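RNA polymerase II subunit B1 CTD phosphatase RTR1 (Saccharomyces cerevisiae, PDB 5C2Y) removes phosphate from serines in the C-terminal repeats of the largest RNA polymerase II subunit and so regulates the polymerase as its phosphorylation pattern changes during transcription. Local coordinates at residues A[7-12]-A[53-58]; A[18-23]-A[28-33]; A[99-104]-A[108-113]; A[138-143]-A[156-161]. All blocks are in the same frame, centred on the assembly; numbering follows the deposited sequence.

Contact 1: A[7-12]-A[53-58]; sequences ATIEDI and LKYLGR. With SO4 (sulfate ion), chain D.
Ile9, in the first turn of helix 9-17, and Tyr55, in the last turns of helix 50-56, lie nearest each other across the two backbones, with 7.2 Å between Ile9 CA and Tyr55 CA, so side chains alone bridge the helices. Ile9 drapes over the aromatic group. Its CG2 sits 3.8 Å from the centroid of the Tyr55 ring and 17° off the ring normal, a CH-pi contact over the face but offset toward the rim. The other branch, CG1 and CD1, runs on to the root of the same side chain and brings Ile9 CD1 3.4 Å from Tyr55 CB. Because Tyr55 holds CG anti to its backbone N (chi1 165°), the ring reaches across to the helix that carries Ile9. One turn later Ile12 meets the ring at its edge, near the ring plane, with Ile12 CG2 3.9 Å from Tyr55 CE2. The side chains of Ile12 and Leu56 cross at about a right angle and meet through their CD1 methyls, Ile12 CD1 3.4 Å from Leu56 CD1. Thr8 is the N-cap of helix 9-17, and Thr8 OG1 bonds to Asp11 OD1 at 2.7 Å, arriving from above the carboxylate plane. On the far flank, Lys54 NZ bonds to O2 of a sulfate probably taken up from the crystallisation solution, and forms a salt bridge with Glu165. Leu56 also packs on Ile38 and Leu42 of helix 28-42, which makes this an apolar junction of three helices in an all-helical fold.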
loop_
_atom_site.group_PDB
_atom_site.type_symbol
_atom_site.label_atom_id
_atom_site.label_comp_id
_atom_site.label_asym_id
_atom_site.label_seq_id
_atom_site.Cartn_x
_atom_site.Cartn_y
_atom_site.Cartn_z
ATOM N N ALA A 7 -11.792 1.399 -0.965
ATOM C CA ALA A 7 -11.311 2.728 -0.580
ATOM C C ALA A 7 -10.977 3.595 -1.795
ATOM O O ALA A 7 -10.241 3.186 -2.691
ATOM C CB ALA A 7 -10.092 2.617 0.349
ATOM N N THR A 8 -11.531 4.798 -1.822
ATOM C CA THR A 8 -11.189 5.777 -2.846
ATOM C C THR A 8 -10.451 6.929 -2.197
ATOM O O THR A 8 -10.450 7.051 -0.971
ATOM C CB THR A 8 -12.428 6.308 -3.570
ATOM O OG1 THR A 8 -13.267 6.999 -2.634
ATOM C CG2 THR A 8 -13.201 5.156 -4.227
ATOM N N ILE A 9 -9.824 7.766 -3.020
ATOM C CA ILE A 9 -9.067 8.911 -2.522
ATOM C C ILE A 9 -9.990 9.805 -1.721
ATOM O O ILE A 9 -9.562 10.496 -0.793
ATOM C CB ILE A 9 -8.406 9.707 -3.667
ATOM C CG1 ILE A 9 -7.277 8.875 -4.284
ATOM C CG2 ILE A 9 -7.876 11.037 -3.172
ATOM C CD1 ILE A 9 -6.449 9.604 -5.323
ATOM N N GLU A 10 -11.276 9.755 -2.046
ATOM C CA GLU A 10 -12.228 10.550 -1.303
ATOM C C GLU A 10 -12.487 9.931 0.073
ATOM O O GLU A 10 -12.564 10.656 1.076
ATOM C CB GLU A 10 -13.523 10.719 -2.091
ATOM C CG GLU A 10 -14.463 11.776 -1.500
ATOM C CD GLU A 10 -13.820 13.158 -1.368
ATOM O OE1 GLU A 10 -12.844 13.444 -2.106
ATOM O OE2 GLU A 10 -14.294 13.956 -0.518
ATOM N N ASP A 11 -12.609 8.605 0.124
ATOM C CA ASP A 11 -12.762 7.904 1.404
ATOM C C ASP A 11 -11.616 8.218 2.355
ATOM O O ASP A 11 -11.825 8.459 3.539
ATOM C CB ASP A 11 -12.842 6.397 1.187
ATOM C CG ASP A 11 -13.949 6.010 0.234
ATOM O OD1 ASP A 11 -14.629 6.924 -0.302
ATOM O OD2 ASP A 11 -14.163 4.789 0.059
ATOM N N ILE A 12 -10.406 8.216 1.810
ATOM C CA ILE A 12 -9.203 8.552 2.551
ATOM C C ILE A 12 -9.230 9.993 3.057
ATOM O O ILE A 12 -8.747 10.289 4.154
ATOM C CB ILE A 12 -7.969 8.325 1.667
ATOM C CG1 ILE A 12 -7.899 6.849 1.295
ATOM C CG2 ILE A 12 -6.720 8.734 2.370
ATOM C CD1 ILE A 12 -6.880 6.542 0.291
ATOM N N LEU A 53 -3.919 3.827 -4.483
ATOM C CA LEU A 53 -2.703 3.224 -3.939
ATOM C C LEU A 53 -1.515 4.180 -4.079
ATOM O O LEU A 53 -0.716 4.310 -3.150
ATOM C CB LEU A 53 -2.400 1.892 -4.616
ATOM C CG LEU A 53 -1.196 1.093 -4.091
ATOM C CD1 LEU A 53 -1.322 0.780 -2.622
ATOM C CD2 LEU A 53 -1.045 -0.194 -4.840
ATOM N N LYS A 54 -1.421 4.855 -5.226
ATOM C CA LYS A 54 -0.357 5.811 -5.493
ATOM C C LYS A 54 -0.501 7.045 -4.628
ATOM O O LYS A 54 0.476 7.550 -4.069
ATOM C CB LYS A 54 -0.358 6.216 -6.968
ATOM C CG LYS A 54 0.427 5.290 -7.886
ATOM C CD LYS A 54 -0.177 5.228 -9.283
ATOM C CE LYS A 54 -0.059 6.539 -10.047
ATOM N NZ LYS A 54 1.327 6.820 -10.486
ATOM N N TYR A 55 -1.725 7.552 -4.538
ATOM C CA TYR A 55 -1.988 8.730 -3.725
ATOM C C TYR A 55 -1.576 8.465 -2.287
ATOM O O TYR A 55 -1.006 9.320 -1.608
ATOM C CB TYR A 55 -3.472 9.104 -3.794
ATOM C CG TYR A 55 -3.931 10.079 -2.733
ATOM C CD1 TYR A 55 -3.554 11.411 -2.788
ATOM C CD2 TYR A 55 -4.744 9.669 -1.683
ATOM C CE1 TYR A 55 -3.958 12.306 -1.823
ATOM C CE2 TYR A 55 -5.161 10.568 -0.715
ATOM C CZ TYR A 55 -4.767 11.884 -0.797
ATOM O OH TYR A 55 -5.171 12.796 0.153
ATOM N N LEU A 56 -1.876 7.251 -1.857
ATOM C CA LEU A 56 -1.674 6.774 -0.500
ATOM C C LEU A 56 -0.230 6.876 -0.019
ATOM O O LEU A 56 0.027 7.104 1.165
ATOM C CB LEU A 56 -2.133 5.334 -0.464
ATOM C CG LEU A 56 -2.560 4.610 0.777
ATOM C CD1 LEU A 56 -3.980 4.989 1.088
ATOM C CD2 LEU A 56 -2.439 3.138 0.445
ATOM N N GLY A 57 0.712 6.697 -0.942
ATOM C CA GLY A 57 2.130 6.800 -0.637
ATOM C C GLY A 57 2.611 7.997 0.185
ATOM O O GLY A 57 3.584 7.865 0.939
ATOM N N ARG A 58 1.953 9.152 0.039
ATOM C CA ARG A 58 2.257 10.347 0.842
ATOM C C ARG A 58 2.291 10.070 2.328
ATOM O O ARG A 58 3.017 10.736 3.075
ATOM C CB ARG A 58 1.218 11.451 0.644
ATOM C CG ARG A 58 1.004 11.877 -0.743
ATOM C CD ARG A 58 -0.415 12.266 -0.931
ATOM N NE ARG A 58 -0.612 12.633 -2.316
ATOM C CZ ARG A 58 -0.530 13.878 -2.756
ATOM N NH1 ARG A 58 -0.274 14.869 -1.903
ATOM N NH2 ARG A 58 -0.722 14.133 -4.041
HETATM S S SO4 D . 1.197 9.885 -11.467
HETATM O O1 SO4 D . 0.768 9.058 -12.597
HETATM O O2 SO4 D . 2.417 9.331 -10.889
HETATM O O3 SO4 D . 0.120 9.914 -10.478
HETATM O O4 SO4 D . 1.453 11.255 -11.906
#

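Contact 2: A[18-23]-A[28-33]; sequences IPFQKH and MHEAEV
Phe20 and Glu30 meet across the helix-loop-helix connection between helices 9-17 and 28-42, where the loop folds back on the first turns of the second helix. The apolar part is small. Phe20 CZ lies 4.1 Å from Val33 CG1, which comes to the ring edge near its plane, and the aliphatic part of Glu30 runs alongside the ring, with Glu30 CG 3.3 Å from Phe20 CE1. Within the loop, Pro19 CB sits over one face of the ring, offset toward its rim, and Leu26 also touches Phe20. The polar part belongs to the Glu30 carboxylate, whose OE1 accepts a hydrogen bond from Ser27 N just before the helix. Nearby, the loop is tied to a later part of the chain: Gln21 bonds to His144 and Phe146, and His23 O to His144. With CG of Glu30 beside its backbone N (chi1 -77°) and the chain extended beyond, the carboxylate reaches the ring edge, where OE2 lies near the ring plane; the carboxylate is turned 80° from that plane, and Glu30 OE2 is 3.1 Å from Phe20 CD1.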
loop_
_atom_site.group_PDB
_atom_site.type_symbol
_atom_site.label_atom_id
_atom_site.label_comp_id
_atom_site.label_asym_id
_atom_site.label_seq_id
_atom_site.Cartn_x
_atom_site.Cartn_y
_atom_site.Cartn_z
ATOM N N ILE A 18 -10.134 14.937 7.244
ATOM C CA ILE A 18 -11.020 16.044 7.606
ATOM C C ILE A 18 -10.616 16.817 8.882
ATOM O O ILE A 18 -10.522 18.048 8.856
ATOM C CB ILE A 18 -12.476 15.552 7.778
ATOM C CG1 ILE A 18 -13.123 15.283 6.424
ATOM C CG2 ILE A 18 -13.304 16.574 8.543
ATOM C CD1 ILE A 18 -14.546 14.762 6.548
ATOM N N PRO A 19 -10.348 16.110 9.995
ATOM C CA PRO A 19 -10.183 16.905 11.218
ATOM C C PRO A 19 -8.866 17.672 11.353
ATOM O O PRO A 19 -8.599 18.177 12.441
ATOM C CB PRO A 19 -10.272 15.849 12.324
ATOM C CG PRO A 19 -10.878 14.632 11.663
ATOM C CD PRO A 19 -10.343 14.666 10.286
ATOM N N PHE A 20 -8.046 17.755 10.314
ATOM C CA PHE A 20 -6.755 18.420 10.470
ATOM C C PHE A 20 -6.438 19.376 9.320
ATOM O O PHE A 20 -5.265 19.639 9.023
ATOM C CB PHE A 20 -5.624 17.397 10.598
ATOM C CG PHE A 20 -5.932 16.247 11.523
ATOM C CD1 PHE A 20 -5.650 16.330 12.879
ATOM C CD2 PHE A 20 -6.477 15.068 11.028
ATOM C CE1 PHE A 20 -5.912 15.265 13.718
ATOM C CE2 PHE A 20 -6.740 14.003 11.868
ATOM C CZ PHE A 20 -6.454 14.101 13.211
ATOM N N GLN A 21 -7.485 19.901 8.688
ATOM C CA GLN A 21 -7.334 20.917 7.650
ATOM C C GLN A 21 -7.201 22.315 8.260
ATOM O O GLN A 21 -7.435 23.329 7.593
ATOM C CB GLN A 21 -8.516 20.870 6.695
ATOM C CG GLN A 21 -8.822 19.476 6.197
ATOM C CD GLN A 21 -7.751 18.950 5.266
ATOM O OE1 GLN A 21 -7.372 19.616 4.301
ATOM N NE2 GLN A 21 -7.250 17.750 5.556
ATOM N N LYS A 22 -6.822 22.349 9.531
ATOM C CA LYS A 22 -6.594 23.586 10.260
ATOM C C LYS A 22 -5.137 24.028 10.143
ATOM O O LYS A 22 -4.853 25.211 10.012
ATOM C CB LYS A 22 -6.977 23.409 11.737
ATOM C CG LYS A 22 -6.786 24.651 12.600
ATOM C CD LYS A 22 -7.649 25.808 12.100
ATOM C CE LYS A 22 -7.692 26.957 13.114
ATOM N NZ LYS A 22 -6.342 27.546 13.342
ATOM N N HIS A 23 -4.208 23.082 10.201
ATOM C CA HIS A 23 -2.801 23.453 10.161
ATOM C C HIS A 23 -2.008 22.709 9.094
ATOM O O HIS A 23 -2.342 21.595 8.720
ATOM C CB HIS A 23 -2.159 23.220 11.527
ATOM C CG HIS A 23 -2.624 24.173 12.586
ATOM N ND1 HIS A 23 -2.234 25.497 12.622
ATOM C CD2 HIS A 23 -3.442 23.993 13.652
ATOM C CE1 HIS A 23 -2.793 26.088 13.663
ATOM N NE2 HIS A 23 -3.531 25.201 14.304
ATOM N N MET A 28 2.852 14.758 16.309
ATOM C CA MET A 28 3.175 13.331 16.205
ATOM C C MET A 28 1.968 12.446 16.434
ATOM O O MET A 28 1.787 11.440 15.746
ATOM C CB MET A 28 4.246 12.951 17.198
ATOM C CG MET A 28 5.528 13.665 16.989
ATOM S SD MET A 28 6.751 12.776 17.930
ATOM C CE MET A 28 8.262 13.515 17.292
ATOM N N HIS A 29 1.155 12.828 17.415
ATOM C CA HIS A 29 -0.104 12.160 17.697
ATOM C C HIS A 29 -1.113 12.234 16.561
ATOM O O HIS A 29 -1.813 11.252 16.289
ATOM C CB HIS A 29 -0.745 12.753 18.936
ATOM C CG HIS A 29 -2.149 12.291 19.158
ATOM N ND1 HIS A 29 -2.460 11.172 19.901
ATOM C CD2 HIS A 29 -3.333 12.794 18.728
ATOM C CE1 HIS A 29 -3.771 11.010 19.925
ATOM N NE2 HIS A 29 -4.324 11.973 19.214
ATOM N N GLU A 30 -1.228 13.402 15.928
ATOM C CA GLU A 30 -2.162 13.567 14.804
ATOM C C GLU A 30 -1.802 12.683 13.620
ATOM O O GLU A 30 -2.668 12.043 13.015
ATOM C CB GLU A 30 -2.206 15.023 14.347
ATOM C CG GLU A 30 -3.013 15.917 15.252
ATOM C CD GLU A 30 -2.912 17.372 14.873
ATOM O OE1 GLU A 30 -1.775 17.849 14.658
ATOM O OE2 GLU A 30 -3.967 18.040 14.785
ATOM N N ALA A 31 -0.524 12.673 13.268
ATOM C CA ALA A 31 -0.069 11.805 12.203
ATOM C C ALA A 31 -0.485 10.381 12.544
ATOM O O ALA A 31 -1.007 9.660 11.689
ATOM C CB ALA A 31 1.417 11.908 12.028
ATOM N N GLU A 32 -0.290 9.995 13.804
ATOM C CA GLU A 32 -0.674 8.659 14.250
ATOM C C GLU A 32 -2.141 8.388 13.985
ATOM O O GLU A 32 -2.472 7.393 13.335
ATOM C CB GLU A 32 -0.376 8.459 15.737
ATOM C CG GLU A 32 1.041 8.009 16.020
ATOM C CD GLU A 32 1.275 7.749 17.489
ATOM O OE1 GLU A 32 0.356 8.004 18.301
ATOM O OE2 GLU A 32 2.379 7.292 17.835
ATOM N N VAL A 33 -3.020 9.259 14.479
ATOM C CA VAL A 33 -4.449 9.091 14.238
ATOM C C VAL A 33 -4.747 8.924 12.745
ATOM O O VAL A 33 -5.432 7.990 12.340
ATOM C CB VAL A 33 -5.265 10.274 14.800
ATOM C CG1 VAL A 33 -6.735 10.163 14.381
ATOM C CG2 VAL A 33 -5.167 10.299 16.305
#

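Contact 3: A[99-104]-A[108-113]; sequences TTKKFL and NPYAYL
Tyr110 of the short helix 110-113 packs against Lys101 and Lys102 of helix 96-104 in a helix-loop-helix hairpin of the predicted RTR1-type zinc finger, away from the metal itself. The chain turns back on itself so closely that Lys102 CA and Ala111 CA are 4.4 Å apart. Asn108 precedes the turn leading into the second helix and makes a capping bond there, Asn108 OD1 accepting weakly from Tyr110 N at 3.4 Å. Tyr110 then sends its ring toward the first helix, CG lying anti to the backbone N (chi1 179°). Lys101 crosses the ring at about a right angle and bends at chi3 (61°), which carries its end over one face. Lys101 CE lies above the middle of the ring, 3.8 Å from the Tyr110 centroid. The ammonium stays over that face in a cation-pi contact, with Lys101 NZ 3.9 Å from the same centroid and 22° off the normal. At the ring edge, near its plane, the backbone comes close, Lys102 N standing 4.0 Å from Tyr110 CD2. The Tyr110 side chain also touches Arg91, and the backbone O of Tyr110 accepts a hydrogen bond from Ser114 OG. Ala111 follows and meets the extended chain of Lys102, which passes alongside it: Lys102 CG is 3.8 Å from Ala111 CB, and farther out Lys102 CE lies 3.6 Å from Ala111 O.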
loop_
_atom_site.group_PDB
_atom_site.type_symbol
_atom_site.label_atom_id
_atom_site.label_comp_id
_atom_site.label_asym_id
_atom_site.label_seq_id
_atom_site.Cartn_x
_atom_site.Cartn_y
_atom_site.Cartn_z
ATOM N N THR A 99 7.601 -19.467 11.088
ATOM C CA THR A 99 8.605 -18.422 10.976
ATOM C C THR A 99 9.896 -19.005 10.410
ATOM O O THR A 99 10.508 -18.413 9.523
ATOM C CB THR A 99 8.852 -17.741 12.341
ATOM O OG1 THR A 99 7.749 -16.870 12.632
ATOM C CG2 THR A 99 10.173 -16.940 12.334
ATOM N N THR A 100 10.279 -20.183 10.905
ATOM C CA THR A 100 11.465 -20.896 10.430
ATOM C C THR A 100 11.398 -21.220 8.941
ATOM O O THR A 100 12.404 -21.087 8.248
ATOM C CB THR A 100 11.685 -22.222 11.199
ATOM O OG1 THR A 100 11.780 -21.956 12.601
ATOM C CG2 THR A 100 12.967 -22.880 10.766
ATOM N N LYS A 101 10.223 -21.646 8.457
ATOM C CA LYS A 101 10.045 -22.062 7.061
ATOM C C LYS A 101 10.366 -20.953 6.073
ATOM O O LYS A 101 10.983 -21.184 5.031
ATOM C CB LYS A 101 8.613 -22.539 6.812
ATOM C CG LYS A 101 8.362 -23.984 7.220
ATOM C CD LYS A 101 6.921 -24.389 7.023
ATOM C CE LYS A 101 6.526 -24.271 5.584
ATOM N NZ LYS A 101 5.109 -24.677 5.430
ATOM N N LYS A 102 9.930 -19.744 6.395
ATOM C CA LYS A 102 10.172 -18.614 5.521
ATOM C C LYS A 102 11.669 -18.397 5.207
ATOM O O LYS A 102 12.003 -17.836 4.173
ATOM C CB LYS A 102 9.571 -17.348 6.135
ATOM C CG LYS A 102 9.638 -16.127 5.215
ATOM C CD LYS A 102 9.008 -14.883 5.831
ATOM C CE LYS A 102 8.709 -13.814 4.775
ATOM N NZ LYS A 102 8.104 -12.592 5.397
ATOM N N PHE A 103 12.564 -18.858 6.082
ATOM C CA PHE A 103 13.993 -18.527 5.977
ATOM C C PHE A 103 14.872 -19.755 5.770
ATOM O O PHE A 103 15.938 -19.677 5.153
ATOM C CB PHE A 103 14.464 -17.782 7.232
ATOM C CG PHE A 103 13.704 -16.520 7.505
ATOM C CD1 PHE A 103 13.757 -15.447 6.608
ATOM C CD2 PHE A 103 12.936 -16.391 8.656
ATOM C CE1 PHE A 103 13.059 -14.272 6.851
ATOM C CE2 PHE A 103 12.234 -15.214 8.912
ATOM C CZ PHE A 103 12.296 -14.154 8.007
ATOM N N LEU A 104 14.425 -20.875 6.320
ATOM C CA LEU A 104 15.106 -22.153 6.173
ATOM C C LEU A 104 14.977 -22.672 4.764
ATOM O O LEU A 104 15.956 -23.066 4.140
ATOM C CB LEU A 104 14.521 -23.183 7.129
ATOM C CG LEU A 104 14.856 -24.628 6.785
ATOM C CD1 LEU A 104 16.332 -24.831 6.985
ATOM C CD2 LEU A 104 14.043 -25.590 7.636
ATOM N N ASN A 108 11.863 -21.282 -1.751
ATOM C CA ASN A 108 10.551 -21.923 -1.714
ATOM C C ASN A 108 9.464 -20.853 -1.851
ATOM O O ASN A 108 9.652 -19.706 -1.418
ATOM C CB ASN A 108 10.376 -22.724 -0.418
ATOM C CG ASN A 108 9.427 -23.891 -0.573
ATOM O OD1 ASN A 108 8.254 -23.823 -0.181
ATOM N ND2 ASN A 108 9.927 -24.975 -1.151
ATOM N N PRO A 109 8.343 -21.208 -2.495
ATOM C CA PRO A 109 7.224 -20.272 -2.621
ATOM C C PRO A 109 6.589 -19.914 -1.272
ATOM O O PRO A 109 5.918 -18.901 -1.193
ATOM C CB PRO A 109 6.211 -21.038 -3.496
ATOM C CG PRO A 109 6.984 -22.089 -4.184
ATOM C CD PRO A 109 8.127 -22.445 -3.269
ATOM N N TYR A 110 6.761 -20.741 -0.245
ATOM C CA TYR A 110 6.084 -20.486 1.016
ATOM C C TYR A 110 6.295 -19.065 1.479
ATOM O O TYR A 110 5.356 -18.398 1.927
ATOM C CB TYR A 110 6.564 -21.423 2.115
ATOM C CG TYR A 110 5.871 -21.119 3.416
ATOM C CD1 TYR A 110 4.546 -21.479 3.601
ATOM C CD2 TYR A 110 6.523 -20.441 4.445
ATOM C CE1 TYR A 110 3.886 -21.199 4.777
ATOM C CE2 TYR A 110 5.876 -20.159 5.640
ATOM C CZ TYR A 110 4.551 -20.541 5.799
ATOM O OH TYR A 110 3.853 -20.278 6.967
ATOM N N ALA A 111 7.540 -18.609 1.359
ATOM C CA ALA A 111 7.940 -17.330 1.921
ATOM C C ALA A 111 6.997 -16.218 1.453
ATOM O O ALA A 111 6.580 -15.396 2.268
ATOM C CB ALA A 111 9.382 -17.016 1.562
ATOM N N TYR A 112 6.629 -16.196 0.170
ATOM C CA TYR A 112 5.691 -15.161 -0.293
ATOM C C TYR A 112 4.243 -15.623 -0.352
ATOM O O TYR A 112 3.331 -14.856 -0.021
ATOM C CB TYR A 112 6.094 -14.587 -1.660
ATOM C CG TYR A 112 6.490 -15.566 -2.742
ATOM C CD1 TYR A 112 5.572 -16.000 -3.685
ATOM C CD2 TYR A 112 7.809 -16.014 -2.861
ATOM C CE1 TYR A 112 5.945 -16.887 -4.692
ATOM C CE2 TYR A 112 8.187 -16.892 -3.858
ATOM C CZ TYR A 112 7.250 -17.324 -4.768
ATOM O OH TYR A 112 7.612 -18.194 -5.762
ATOM N N LEU A 113 4.017 -16.872 -0.736
ATOM C CA LEU A 113 2.655 -17.360 -0.878
ATOM C C LEU A 113 1.917 -17.367 0.465
ATOM O O LEU A 113 0.680 -17.430 0.502
ATOM C CB LEU A 113 2.654 -18.743 -1.521
ATOM C CG LEU A 113 2.951 -18.727 -3.026
ATOM C CD1 LEU A 113 2.707 -20.087 -3.669
ATOM C CD2 LEU A 113 2.117 -17.674 -3.721
#

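Contact 4: A[138-143]-A[156-161]; sequences FARTGV and IDFKVT. With SO4 (sulfate ion), chain D.
Arg140 NH1 is held by two backbone carbonyls, through a hydrogen bond to Arg58 O and a weak one to Gly57 O, and the guanidinium they fix lies against Phe158. Arg140 NH2 donates to Glu135 O; together these bonds probably hold the guanidinium in a fixed rotation and stabilise the buried positive charge through the carbonyl dipoles. The guanidinium and ring planes are nearly parallel (13° apart), but only the CE1 side of the ring lies over the guanidinium, Phe158 CE1 standing 3.6 Å above the Arg140 plane in an offset arrangement. The chain leading there is extended from CG to NE, and its methylene part also touches the ring, with Arg140 CD 3.6 Å from Phe158 CZ. Val143 meets another part of the ring at about a right angle, Val143 CG1 lying 3.5 Å from Phe158 CE2. Both partners come from one bend of the chain: Arg140 is the centre of an inverse gamma turn and also begins a type II beta turn that ends at Val143. Gly142 takes the positive phi (86°) that such a turn requires. On the other segment, Lys159 NZ makes a weak 3.3 Å bond to O2 of the sulfate that Lys54 also binds. Phe158 is the first residue to leave helical geometry after helix 151-157, and the loop following helix 119-129 receives its ring, while Phe138 of that loop packs on Met28 and Ala31 of helix 28-42.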
loop_
_atom_site.group_PDB
_atom_site.type_symbol
_atom_site.label_atom_id
_atom_site.label_comp_id
_atom_site.label_asym_id
_atom_site.label_seq_id
_atom_site.Cartn_x
_atom_site.Cartn_y
_atom_site.Cartn_z
ATOM N N PHE A 138 4.210 13.036 10.174
ATOM C CA PHE A 138 4.031 14.348 10.777
ATOM C C PHE A 138 5.084 15.339 10.266
ATOM O O PHE A 138 4.831 16.544 10.202
ATOM C CB PHE A 138 4.076 14.247 12.307
ATOM C CG PHE A 138 5.462 14.305 12.888
ATOM C CD1 PHE A 138 6.339 13.245 12.732
ATOM C CD2 PHE A 138 5.877 15.414 13.618
ATOM C CE1 PHE A 138 7.625 13.290 13.276
ATOM C CE2 PHE A 138 7.160 15.470 14.166
ATOM C CZ PHE A 138 8.032 14.406 13.988
ATOM N N ALA A 139 6.255 14.818 9.898
ATOM C CA ALA A 139 7.315 15.613 9.282
ATOM C C ALA A 139 6.994 16.047 7.836
ATOM O O ALA A 139 7.608 16.962 7.302
ATOM C CB ALA A 139 8.614 14.838 9.315
ATOM N N ARG A 140 6.028 15.393 7.205
ATOM C CA ARG A 140 5.651 15.739 5.840
ATOM C C ARG A 140 4.607 16.834 5.837
ATOM O O ARG A 140 3.447 16.595 5.461
ATOM C CB ARG A 140 5.124 14.507 5.107
ATOM C CG ARG A 140 6.024 13.299 5.266
ATOM C CD ARG A 140 5.398 12.050 4.687
ATOM N NE ARG A 140 6.304 10.921 4.859
ATOM C CZ ARG A 140 6.191 9.762 4.225
ATOM N NH1 ARG A 140 5.192 9.565 3.374
ATOM N NH2 ARG A 140 7.087 8.802 4.441
ATOM N N THR A 141 5.026 18.025 6.260
ATOM C CA THR A 141 4.127 19.166 6.399
ATOM C C THR A 141 3.244 19.394 5.189
ATOM O O THR A 141 3.727 19.474 4.060
ATOM C CB THR A 141 4.887 20.468 6.637
ATOM O OG1 THR A 141 5.881 20.283 7.652
ATOM C CG2 THR A 141 3.916 21.542 7.069
ATOM N N GLY A 142 1.945 19.497 5.427
ATOM C CA GLY A 142 1.025 19.828 4.368
ATOM C C GLY A 142 0.492 18.708 3.501
ATOM O O GLY A 142 -0.522 18.924 2.834
ATOM N N VAL A 143 1.120 17.525 3.501
ATOM C CA VAL A 143 0.689 16.451 2.581
ATOM C C VAL A 143 -0.716 15.940 2.845
ATOM O O VAL A 143 -1.197 15.087 2.115
ATOM C CB VAL A 143 1.603 15.197 2.608
ATOM C CG1 VAL A 143 3.055 15.559 2.320
ATOM C CG2 VAL A 143 1.449 14.438 3.915
ATOM N N ILE A 156 5.094 15.190 -6.482
ATOM C CA ILE A 156 6.369 14.784 -7.049
ATOM C C ILE A 156 7.276 14.173 -5.987
ATOM O O ILE A 156 7.945 13.163 -6.228
ATOM C CB ILE A 156 7.067 15.976 -7.714
ATOM C CG1 ILE A 156 6.187 16.506 -8.850
ATOM C CG2 ILE A 156 8.432 15.585 -8.227
ATOM C CD1 ILE A 156 6.744 17.720 -9.545
ATOM N N ASP A 157 7.282 14.772 -4.802
ATOM C CA ASP A 157 8.125 14.284 -3.717
ATOM C C ASP A 157 7.708 12.915 -3.195
ATOM O O ASP A 157 8.503 12.210 -2.581
ATOM C CB ASP A 157 8.122 15.292 -2.580
ATOM C CG ASP A 157 8.907 16.534 -2.919
ATOM O OD1 ASP A 157 9.976 16.408 -3.569
ATOM O OD2 ASP A 157 8.443 17.635 -2.556
ATOM N N PHE A 158 6.454 12.548 -3.433
ATOM C CA PHE A 158 5.932 11.288 -2.940
ATOM C C PHE A 158 5.315 10.488 -4.067
ATOM O O PHE A 158 4.480 9.617 -3.841
ATOM C CB PHE A 158 4.932 11.541 -1.818
ATOM C CG PHE A 158 5.557 12.180 -0.617
ATOM C CD1 PHE A 158 6.508 11.492 0.122
ATOM C CD2 PHE A 158 5.234 13.472 -0.253
ATOM C CE1 PHE A 158 7.112 12.077 1.218
ATOM C CE2 PHE A 158 5.833 14.064 0.842
ATOM C CZ PHE A 158 6.775 13.365 1.583
ATOM N N LYS A 159 5.749 10.800 -5.284
ATOM C CA LYS A 159 5.490 9.963 -6.449
ATOM C C LYS A 159 5.866 8.523 -6.158
ATOM O O LYS A 159 6.940 8.246 -5.604
ATOM C CB LYS A 159 6.274 10.464 -7.668
ATOM C CG LYS A 159 6.064 9.660 -8.940
ATOM C CD LYS A 159 6.516 10.443 -10.170
ATOM C CE LYS A 159 6.110 9.710 -11.438
ATOM N NZ LYS A 159 5.179 10.514 -12.272
ATOM N N VAL A 160 4.955 7.623 -6.520
ATOM C CA VAL A 160 5.183 6.195 -6.454
ATOM C C VAL A 160 4.830 5.644 -7.818
ATOM O O VAL A 160 3.800 6.005 -8.370
ATOM C CB VAL A 160 4.331 5.514 -5.356
ATOM C CG1 VAL A 160 4.604 4.047 -5.316
ATOM C CG2 VAL A 160 4.649 6.097 -3.996
ATOM N N THR A 161 5.703 4.815 -8.378
ATOM C CA THR A 161 5.433 4.130 -9.636
ATOM C C THR A 161 5.054 2.684 -9.341
ATOM O O THR A 161 5.790 1.981 -8.649
ATOM C CB THR A 161 6.659 4.135 -10.582
ATOM O OG1 THR A 161 6.948 5.469 -11.022
ATOM C CG2 THR A 161 6.403 3.263 -11.775
HETATM S S SO4 D . 1.197 9.885 -11.467
HETATM O O1 SO4 D . 0.768 9.058 -12.597
HETATM O O2 SO4 D . 2.417 9.331 -10.889
HETATM O O3 SO4 D . 0.120 9.914 -10.478
HETATM O O4 SO4 D . 1.453 11.255 -11.906
#

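Overall arrangement
Contacts 1, 2 and 4 gather in one helical body, while contact 3 stands apart, its centre 31 to 38 Å from theirs and on the opposite side of the chain's centre. Contact 2 is nested within the loop closed by contact 1, their centres 16 Å apart, and helix 28-42 follows helix 9-17 and precedes helix 50-56. Contacts 3 and 4 come later in series. Contact 4 touches contact 1, 12 Å away between centres, through Arg58 and Arg140 and a shared sulfate, and touches contact 2 through Phe138. Loop 138-143 thus links helix 28-42 and the end of the 50-58 region to the residue that follows helix 151-157, whereas contact 3 shapes a separate hairpin within the predicted zinc-finger region.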